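Local coordinates for toxin protein (PDB 6AQK) that probably acts as an ADP-ribosyltransferase, transferring ADP-ribose from NAD+ to a target as the C-terminal toxin domain of RHS2, at residues Glu15-Tyr20 and Ser92-Ala97; Gly24-Tyr29 and His74-Glu79. All coordinates share one frame; numbering follows the deposited sequence. Where two conformers were deposited one is given.

Both contacts tie the N-terminal residues to helix 74-90 or to the loop that follows it, with their centres about 19 Å apart. Interaction 2 lies near the start of that helix, and interaction 1 just past its end, where Glu90 joins the hydrogen bonds around Tyr94. On the other side, helices 19-23 and 27-39 follow each other directly, so one continuous N-terminal run supplies a partner to each. Interaction 1 is buried and mostly apolar around one phenol, whereas interaction 2 is a surface network of charges. Each centre is about 18 Å from that of the chain. Within interaction 2, His74 ND1 is 2.4 Å from a platinum ion, most likely a heavy-atom label, which Met51 SD also binds.

Interaction 1 (Glu15-Tyr20 and Ser92-Ala97)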
# COMPACT_ATOMS: atom_id res chain seq x y z
N GLU A 15 -0.75 24.48 9.26
CA GLU A 15 -0.64 24.02 7.86
C GLU A 15 -1.51 22.76 7.60
O GLU A 15 -1.62 21.86 8.44
CB GLU A 15 0.81 23.70 7.52
CG GLU A 15 1.81 24.80 7.80
CD GLU A 15 1.61 25.97 6.87
OE1 GLU A 15 1.60 27.12 7.37
OE2 GLU A 15 1.45 25.71 5.66
N ASP A 16 -2.09 22.64 6.41
CA ASP A 16 -2.73 21.36 6.03
C ASP A 16 -1.63 20.27 6.08
O ASP A 16 -0.51 20.53 5.67
CB ASP A 16 -3.35 21.33 4.64
CG ASP A 16 -4.64 22.11 4.52
OD1 ASP A 16 -5.25 22.45 5.56
OD2 ASP A 16 -5.02 22.38 3.37
N PRO A 17 -1.99 19.08 6.52
CA PRO A 17 -1.12 17.90 6.39
C PRO A 17 -0.44 17.74 5.04
O PRO A 17 -1.07 17.87 3.99
CB PRO A 17 -2.09 16.77 6.62
CG PRO A 17 -3.07 17.32 7.63
CD PRO A 17 -3.25 18.76 7.23
N ALA A 18 0.88 17.59 5.07
CA ALA A 18 1.63 17.29 3.89
C ALA A 18 1.15 16.02 3.23
O ALA A 18 1.31 15.88 2.01
CB ALA A 18 3.10 17.19 4.25
N LEU A 19 0.55 15.12 4.01
CA LEU A 19 -0.06 13.93 3.41
C LEU A 19 -1.02 14.21 2.22
O LEU A 19 -1.05 13.40 1.27
CB LEU A 19 -0.77 13.08 4.47
CG LEU A 19 -1.34 11.75 4.15
CD1 LEU A 19 -0.23 10.90 3.57
CD2 LEU A 19 -1.86 11.07 5.41
N TYR A 20 -1.77 15.33 2.27
CA TYR A 20 -2.66 15.68 1.16
C TYR A 20 -1.92 15.74 -0.17
O TYR A 20 -2.49 15.35 -1.21
CB TYR A 20 -3.31 17.04 1.32
CG TYR A 20 -4.47 17.09 2.28
CD1 TYR A 20 -5.74 16.59 1.92
CD2 TYR A 20 -4.36 17.76 3.48
CE1 TYR A 20 -6.79 16.69 2.85
CE2 TYR A 20 -5.39 17.84 4.39
CZ TYR A 20 -6.58 17.32 4.09
OH TYR A 20 -7.49 17.49 5.08
N SER A 92 3.21 11.92 13.92
CA SER A 92 2.69 11.73 15.30
C SER A 92 1.54 12.69 15.61
O SER A 92 0.74 12.37 16.44
CB SER A 92 3.82 11.76 16.34
OG SER A 92 4.11 13.10 16.61
N GLY A 93 1.44 13.83 14.90
CA GLY A 93 0.40 14.83 15.10
C GLY A 93 -0.89 14.49 14.32
O GLY A 93 -1.87 15.15 14.52
N TYR A 94 -0.89 13.46 13.44
CA TYR A 94 -2.09 13.06 12.72
C TYR A 94 -3.03 12.26 13.59
O TYR A 94 -2.58 11.60 14.50
CB TYR A 94 -1.67 12.24 11.48
CG TYR A 94 -0.90 12.98 10.42
CD1 TYR A 94 -0.87 14.37 10.33
CD2 TYR A 94 -0.23 12.24 9.40
CE1 TYR A 94 -0.18 15.02 9.29
CE2 TYR A 94 0.42 12.87 8.36
CZ TYR A 94 0.46 14.26 8.31
OH TYR A 94 1.15 14.81 7.25
N HIS A 95 -4.33 12.26 13.28
CA HIS A 95 -5.32 11.63 14.10
C HIS A 95 -5.17 10.11 13.93
O HIS A 95 -5.33 9.61 12.81
CB HIS A 95 -6.73 12.05 13.63
CG HIS A 95 -7.08 13.51 13.83
ND1 HIS A 95 -6.83 14.47 12.87
CD2 HIS A 95 -7.75 14.14 14.82
CE1 HIS A 95 -7.30 15.64 13.28
NE2 HIS A 95 -7.87 15.46 14.46
N SER A 96 -4.92 9.38 15.00
CA SER A 96 -4.72 7.93 14.88
C SER A 96 -6.05 7.32 14.64
O SER A 96 -7.06 7.78 15.18
CB SER A 96 -4.14 7.34 16.14
OG SER A 96 -2.79 7.72 16.26
N ALA A 97 -6.10 6.30 13.79
CA ALA A 97 -7.38 5.62 13.58
C ALA A 97 -7.59 4.72 14.78
O ALA A 97 -6.63 4.20 15.27
CB ALA A 97 -7.34 4.79 12.30
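The phenol ring of Tyr94 meets Pro17 and Leu19 with the two ring carbons that flank its hydroxyl carbon, CE1 toward the proline and CE2 toward the leucine, and both side chains approach at a slant. Trp91 adds an edge-to-face ring contact, while Val174 and Glu176 also touch the tyrosine. The ring thus bridges parts of an ADP-ribosyltransferase toxin domain: it comes from the loop that leads out of helix 74-90 toward strand 101-106 of the mixed sheet, and it lands on the N-terminal segment that runs into helix 19-23. Pro17 CB is 3.7 Å from Tyr94 CE1, with CG of the same pyrrolidine ring a little farther off. A rigid, apolar proline suits this place, presenting a compact surface to the aromatic carbons. On the leucine side the contact is looser: Leu19 CB, placed by the backbone, lies 4.1 Å from Tyr94 CE2. The first torsion of Leu19, with CG anti to the backbone N (chi1 -173°), swings the branched end toward the ring and brings CD2 up to the same CE2 at a slant.

Tyrosine brings a polar end as well as an aromatic surface. Its hydroxyl reaches the backbone where Ala18 gives way to Leu19, and Glu90 OE1 is its stronger polar partner. The same carboxylate oxygen accepts a hydrogen bond from Ala18 N, so Glu90 links the phenol to the N-terminal backbone. Ala18 is buried, and its small methyl fits against Lys86 and Ile87 of helix 74-90. Next to it, the backbone turns through a hydrogen bond from Tyr20 N to Pro17 O, 3.1 Å long. Leu19 N, in turn, donates a weak bond to Tyr94 OH, at 3.3 Å with an N-H...O angle of 154°.

Interaction 2 (Gly24-Tyr29 and His74-Glu79); sequences GGEYPY and HDKFIE. With PT (platinum (II) ion), chain D.
Lys76 reaches Glu26 and Tyr29 by one bend: CG leaves anti to the backbone N (chi1 -162°), the chain turns at chi2 (70°), and the rest runs out extended across the tyrosine ring. Glu26 meets it with a side chain bent at chi2 (-144°). Lys76 CE lies over one face of Tyr29, 3.9 Å from the ring centroid, as a CH-pi contact. The ammonium follows as a cation-pi partner: Lys76 NZ lies 4.7 Å from the centroid of the Tyr29 ring and almost on the ring normal. A lysine suits this spot, since its methylenes cover the aromatic face while its charge goes on to the acids. The result is a salt-bridge network between the start of helix 27-39, where Glu26 holds the N-cap position, and the first turns of helix 74-90. Glu26 OE2 takes the Lys76 NZ bond on its syn lone pair at 2.7 Å; Glu79 OE1 gives NZ a weaker second partner at 3.4 Å. The shared cation probably offsets the repulsion between the two carboxylates, whose Glu26 OE1 and Glu79 OE2 are 3.8 Å apart. Tyr29 OH accepts a hydrogen bond from Asp71 N, anchoring the ring's far end.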
# COMPACT_ATOMS: atom_id res chain seq x y z
N GLY A 24 -3.59 13.42 -3.55
CA GLY A 24 -4.38 14.14 -4.55
C GLY A 24 -3.92 13.86 -5.96
O GLY A 24 -3.42 12.75 -6.27
N GLY A 25 -4.12 14.83 -6.84
CA GLY A 25 -3.80 14.66 -8.26
C GLY A 25 -2.30 14.49 -8.55
O GLY A 25 -1.95 14.03 -9.62
N GLU A 26 -1.42 14.79 -7.59
CA GLU A 26 0.01 14.50 -7.78
C GLU A 26 0.43 13.14 -7.30
O GLU A 26 1.62 12.79 -7.38
CB GLU A 26 0.81 15.55 -7.08
CG GLU A 26 0.48 16.88 -7.71
CD GLU A 26 1.69 17.73 -7.74
OE1 GLU A 26 2.02 18.21 -6.66
OE2 GLU A 26 2.34 17.84 -8.80
N TYR A 27 -0.52 12.33 -6.89
CA TYR A 27 -0.24 10.93 -6.53
C TYR A 27 0.74 10.18 -7.49
O TYR A 27 1.69 9.56 -7.02
CB TYR A 27 -1.53 10.17 -6.36
CG TYR A 27 -1.36 8.68 -6.17
CD1 TYR A 27 -0.95 8.18 -4.94
CD2 TYR A 27 -1.61 7.76 -7.22
CE1 TYR A 27 -0.78 6.82 -4.73
CE2 TYR A 27 -1.43 6.38 -7.00
CZ TYR A 27 -1.01 5.94 -5.75
OH TYR A 27 -0.79 4.65 -5.43
N PRO A 28 0.53 10.24 -8.81
CA PRO A 28 1.46 9.54 -9.72
C PRO A 28 2.95 9.89 -9.52
O PRO A 28 3.80 9.03 -9.68
CB PRO A 28 0.99 10.01 -11.12
CG PRO A 28 -0.47 10.32 -10.95
CD PRO A 28 -0.50 10.97 -9.60
N TYR A 29 3.24 11.15 -9.21
CA TYR A 29 4.62 11.57 -8.92
C TYR A 29 5.13 10.84 -7.63
O TYR A 29 6.24 10.36 -7.58
CB TYR A 29 4.70 13.06 -8.71
CG TYR A 29 4.57 13.82 -10.02
CD1 TYR A 29 5.66 14.05 -10.80
CD2 TYR A 29 3.31 14.24 -10.50
CE1 TYR A 29 5.54 14.74 -12.01
CE2 TYR A 29 3.18 14.93 -11.72
CZ TYR A 29 4.31 15.17 -12.44
OH TYR A 29 4.24 15.79 -13.64
N HIS A 74 14.96 17.74 -11.46
CA HIS A 74 15.64 17.86 -10.21
C HIS A 74 14.78 18.63 -9.24
O HIS A 74 14.72 18.28 -8.06
CB HIS A 74 17.04 18.51 -10.37
CG HIS A 74 17.50 19.25 -9.15
ND1 HIS A 74 18.20 18.63 -8.13
CD2 HIS A 74 17.35 20.54 -8.78
CE1 HIS A 74 18.46 19.52 -7.19
NE2 HIS A 74 17.96 20.69 -7.56
N ASP A 75 14.08 19.68 -9.72
CA ASP A 75 13.12 20.45 -8.86
C ASP A 75 11.99 19.58 -8.31
O ASP A 75 11.58 19.72 -7.15
CB ASP A 75 12.44 21.62 -9.61
CG ASP A 75 13.42 22.71 -10.04
OD1 ASP A 75 14.50 22.84 -9.41
OD2 ASP A 75 13.12 23.43 -11.01
N LYS A 76 11.45 18.72 -9.15
CA LYS A 76 10.37 17.92 -8.71
C LYS A 76 10.94 16.88 -7.72
O LYS A 76 10.30 16.55 -6.69
CB LYS A 76 9.64 17.33 -9.90
CG LYS A 76 8.26 16.81 -9.62
CD LYS A 76 7.33 17.95 -9.34
CE LYS A 76 5.92 17.44 -9.15
NZ LYS A 76 4.97 18.56 -8.97
N PHE A 77 12.19 16.46 -7.97
CA PHE A 77 12.88 15.52 -7.08
C PHE A 77 12.95 16.12 -5.69
O PHE A 77 12.64 15.46 -4.70
CB PHE A 77 14.31 15.17 -7.58
CG PHE A 77 15.08 14.29 -6.62
CD1 PHE A 77 14.90 12.93 -6.63
CD2 PHE A 77 15.92 14.85 -5.68
CE1 PHE A 77 15.56 12.11 -5.69
CE2 PHE A 77 16.58 14.06 -4.75
CZ PHE A 77 16.40 12.68 -4.75
N ILE A 78 13.40 17.37 -5.62
CA ILE A 78 13.55 18.03 -4.31
C ILE A 78 12.21 18.23 -3.62
O ILE A 78 12.12 18.01 -2.42
CB ILE A 78 14.35 19.36 -4.43
CG1 ILE A 78 15.79 19.06 -4.87
CG2 ILE A 78 14.36 20.09 -3.08
CD1 ILE A 78 16.62 18.23 -3.89
N GLU A 79 11.19 18.59 -4.40
CA GLU A 79 9.87 18.79 -3.82
C GLU A 79 9.30 17.49 -3.17
O GLU A 79 8.80 17.51 -2.01
CB GLU A 79 8.95 19.37 -4.87
CG GLU A 79 7.51 19.69 -4.46
CD GLU A 79 6.60 19.84 -5.68
OE1 GLU A 79 7.06 20.13 -6.79
OE2 GLU A 79 5.38 19.66 -5.54
PT PT D . 19.63 16.81 -8.65